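Local coordinates for cytochrome c, class II (Shewanella frigidimarina, PDB 4ULV), which binds a covalently attached heme c and, as a cytochrome c', probably takes part in electron transfer or in the binding of diatomic gases, at residues 57-62 / 72-77. Residues are numbered along the deposited sequence; the frame is centred on the assembly and turned at random.
Sequences EGFIAG and AKIWQD. With HEC (heme c), chain C; SO4 (sulfate ion), chain G.
Trp-75 gives its indole N-H to the backbone carbonyl of Phe-59, NE1 to O 2.9 Å with an N-H...O angle of 151°. The oxygen lies close to the indole plane, whereas the donor stands well above the plane of the carbonyl. Tryptophan suits this place because it combines that donor with a broad apolar edge: CZ2 comes within 4.0 Å of Phe-59 CB and sits at the edge of the phenyl ring, near its plane. Ile-74 suits its place by branching: CG2 covers the centre of one indole face while CD1 reaches Phe-59 CE1 at 3.8 Å. With CG of Phe-59 anti to its carbonyl carbon (chi1 -72°), the flat apolar ring fits between Ile-74 and the heme c methyl CMD, 3.7 Å from CE1. In this cytochrome c' four-helix bundle, the contact ties the loop after helix 38-51 to the short helix 73-76 beside the heme. Replacing Trp-75 with an alanine is likely to leave the Phe-59 carbonyl without its indole donor and open a gap beside the phenyl ring. An inverse gamma turn centred on Phe-59, with a weak Ile-60 N to Gly-58 O bond, shapes the backbone presenting that carbonyl. Farther out, Arg-12, itself hydrogen-bonded to the heme, makes a cation-pi contact with the Phe-59 ring and donates to Gly-58 O.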
loop_
_atom_site.group_PDB
_atom_site.type_symbol
_atom_site.label_atom_id
_atom_site.label_comp_id
_atom_site.label_asym_id
_atom_site.label_seq_id
_atom_site.Cartn_x
_atom_site.Cartn_y
_atom_site.Cartn_z
ATOM N N GLU A 57 2.746 0.596 11.805
ATOM C CA GLU A 57 4.198 0.684 12.001
ATOM C C GLU A 57 4.672 2.139 12.162
ATOM O O GLU A 57 5.670 2.375 12.868
ATOM C CB GLU A 57 4.894 0.031 10.834
ATOM C CG GLU A 57 6.427 -0.054 11.029
ATOM C CD GLU A 57 7.181 -0.781 9.961
ATOM O OE1 GLU A 57 6.523 -1.331 9.022
ATOM O OE2 GLU A 57 8.432 -0.888 10.118
ATOM N N GLY A 58 3.986 3.069 11.519
ATOM C CA GLY A 58 4.389 4.464 11.639
ATOM C C GLY A 58 4.083 5.149 12.960
ATOM O O GLY A 58 4.552 6.282 13.157
ATOM N N PHE A 59 3.277 4.562 13.841
ATOM C CA PHE A 59 2.870 5.239 15.078
ATOM C C PHE A 59 3.865 5.110 16.227
ATOM O O PHE A 59 3.569 4.565 17.313
ATOM C CB PHE A 59 1.471 4.820 15.467
ATOM C CG PHE A 59 0.415 5.399 14.561
ATOM C CD1 PHE A 59 -0.103 6.676 14.779
ATOM C CD2 PHE A 59 -0.018 4.683 13.416
ATOM C CE1 PHE A 59 -1.022 7.183 13.902
ATOM C CE2 PHE A 59 -0.950 5.237 12.563
ATOM C CZ PHE A 59 -1.459 6.502 12.821
ATOM N N ILE A 60 5.068 5.623 15.951
ATOM C CA ILE A 60 6.178 5.541 16.884
ATOM C C ILE A 60 6.028 6.568 17.999
ATOM O O ILE A 60 5.436 7.684 17.796
ATOM C CB ILE A 60 7.543 5.623 16.137
ATOM C CG1 ILE A 60 7.744 7.046 15.558
ATOM C CG2 ILE A 60 7.567 4.569 15.032
ATOM C CD1 ILE A 60 9.141 7.186 14.970
ATOM N N ALA A 61 6.587 6.246 19.161
ATOM C CA ALA A 61 6.580 7.190 20.269
ATOM C C ALA A 61 7.148 8.557 19.881
ATOM O O ALA A 61 8.160 8.645 19.176
ATOM C CB ALA A 61 7.335 6.634 21.473
ATOM N N GLY A 62 6.483 9.621 20.357
ATOM C CA GLY A 62 6.926 11.005 20.101
ATOM C C GLY A 62 6.429 11.606 18.798
ATOM O O GLY A 62 6.607 12.820 18.568
ATOM N N ALA A 72 -1.881 12.987 20.545
ATOM C CA ALA A 72 -1.104 12.423 21.636
ATOM C C ALA A 72 -1.780 11.274 22.375
ATOM O O ALA A 72 -1.105 10.366 22.861
ATOM C CB ALA A 72 -0.716 13.542 22.620
ATOM N N LYS A 73 -3.102 11.312 22.433
ATOM C CA LYS A 73 -3.960 10.244 23.015
ATOM C C LYS A 73 -3.596 8.828 22.560
ATOM O O LYS A 73 -3.715 7.877 23.339
ATOM C CB LYS A 73 -5.509 10.487 22.765
ATOM C CG LYS A 73 -6.460 9.773 23.734
ATOM C CD LYS A 73 -7.937 10.040 23.396
ATOM C CE LYS A 73 -8.285 11.496 23.147
ATOM N N ILE A 74 -3.146 8.696 21.307
ATOM C CA ILE A 74 -2.760 7.371 20.792
ATOM C C ILE A 74 -1.780 6.655 21.723
ATOM O O ILE A 74 -1.884 5.464 21.968
ATOM C CB ILE A 74 -2.174 7.529 19.387
ATOM C CG1 ILE A 74 -3.248 7.994 18.420
ATOM C CG2 ILE A 74 -1.419 6.269 18.935
ATOM C CD1 ILE A 74 -2.776 8.352 17.052
ATOM N N TRP A 75 -0.812 7.410 22.216
ATOM C CA TRP A 75 0.249 6.856 23.004
ATOM C C TRP A 75 -0.098 6.701 24.482
ATOM O O TRP A 75 0.491 5.880 25.180
ATOM C CB TRP A 75 1.553 7.639 22.774
ATOM C CG TRP A 75 2.041 7.381 21.354
ATOM C CD1 TRP A 75 2.788 6.300 20.903
ATOM C CD2 TRP A 75 1.725 8.153 20.193
ATOM N NE1 TRP A 75 2.919 6.354 19.564
ATOM C CE2 TRP A 75 2.282 7.481 19.089
ATOM C CE3 TRP A 75 1.001 9.334 19.982
ATOM C CZ2 TRP A 75 2.155 7.941 17.810
ATOM C CZ3 TRP A 75 0.876 9.794 18.691
ATOM C CH2 TRP A 75 1.456 9.114 17.625
ATOM N N GLN A 76 -1.119 7.418 24.931
ATOM C CA GLN A 76 -1.610 7.186 26.276
ATOM C C GLN A 76 -2.407 5.910 26.370
ATOM O O GLN A 76 -2.327 5.200 27.404
ATOM C CB GLN A 76 -2.473 8.325 26.782
ATOM C CG GLN A 76 -3.008 7.976 28.149
ATOM C CD GLN A 76 -3.294 9.155 28.972
ATOM O OE1 GLN A 76 -4.200 9.935 28.648
ATOM N NE2 GLN A 76 -2.584 9.278 30.088
ATOM N N ASP A 77 -3.186 5.632 25.324
ATOM C CA ASP A 77 -4.109 4.533 25.242
ATOM C C ASP A 77 -3.723 3.586 24.079
ATOM O O ASP A 77 -4.590 3.280 23.234
ATOM C CB ASP A 77 -5.490 5.144 25.054
ATOM C CG ASP A 77 -5.963 5.891 26.322
ATOM O OD1 ASP A 77 -5.328 5.746 27.385
ATOM O OD2 ASP A 77 -6.996 6.537 26.271
HETATM FE FE HEC C . -7.448 6.890 9.108
HETATM C CHA HEC C . -5.347 9.578 8.719
HETATM C CHB HEC C . -8.549 7.327 5.954
HETATM C CHC HEC C . -9.016 3.883 9.266
HETATM C CHD HEC C . -6.233 6.414 12.242
HETATM N NA HEC C . -6.971 8.236 7.582
HETATM C C1A HEC C . -6.122 9.282 7.595
HETATM C C2A HEC C . -6.140 9.981 6.380
HETATM C C3A HEC C . -7.049 9.342 5.597
HETATM C C4A HEC C . -7.553 8.246 6.368
HETATM C CMA HEC C . -7.466 9.715 4.215
HETATM C CAA HEC C . -5.301 11.221 6.045
HETATM C CBA HEC C . -3.942 10.792 5.458
HETATM C CGA HEC C . -3.089 11.978 5.016
HETATM O O1A HEC C . -2.535 12.654 5.879
HETATM O O2A HEC C . -2.960 12.179 3.798
HETATM N NB HEC C . -8.519 5.715 7.787
HETATM C C1B HEC C . -8.990 6.099 6.568
HETATM C C2B HEC C . -9.964 5.242 6.038
HETATM C C3B HEC C . -10.055 4.283 7.004
HETATM C C4B HEC C . -9.196 4.566 8.061
HETATM C CMB HEC C . -10.744 5.414 4.797
HETATM C CAB HEC C . -10.949 3.056 7.044
HETATM C CBB HEC C . -11.135 2.347 5.708
HETATM N NC HEC C . -7.566 5.324 10.504
HETATM C C1C HEC C . -8.341 4.172 10.430
HETATM C C2C HEC C . -8.257 3.445 11.632
HETATM C C3C HEC C . -7.435 4.161 12.498
HETATM C C4C HEC C . -7.047 5.324 11.732
HETATM C CMC HEC C . -8.998 2.125 11.868
HETATM C CAC HEC C . -7.044 3.889 13.918
HETATM C CBC HEC C . -7.006 2.480 14.427
HETATM N ND HEC C . -5.994 7.816 10.282
HETATM C C1D HEC C . -5.731 7.570 11.558
HETATM C C2D HEC C . -4.884 8.554 12.149
HETATM C C3D HEC C . -4.559 9.387 11.117
HETATM C C4D HEC C . -5.304 8.952 9.992
HETATM C CMD HEC C . -4.376 8.605 13.531
HETATM C CAD HEC C . -3.596 10.532 11.166
HETATM C CBD HEC C . -2.227 10.192 10.570
HETATM C CGD HEC C . -1.232 11.368 10.614
HETATM O O1D HEC C . -1.697 12.519 10.291
HETATM O O2D HEC C . -0.096 11.096 11.027
HETATM S S SO4 G . 9.026 3.155 19.166
HETATM O O1 SO4 G . 9.942 4.282 19.049
HETATM O O2 SO4 G . 9.557 2.143 20.105
HETATM O O3 SO4 G . 8.889 2.545 17.843
HETATM O O4 SO4 G . 7.757 3.704 19.632
#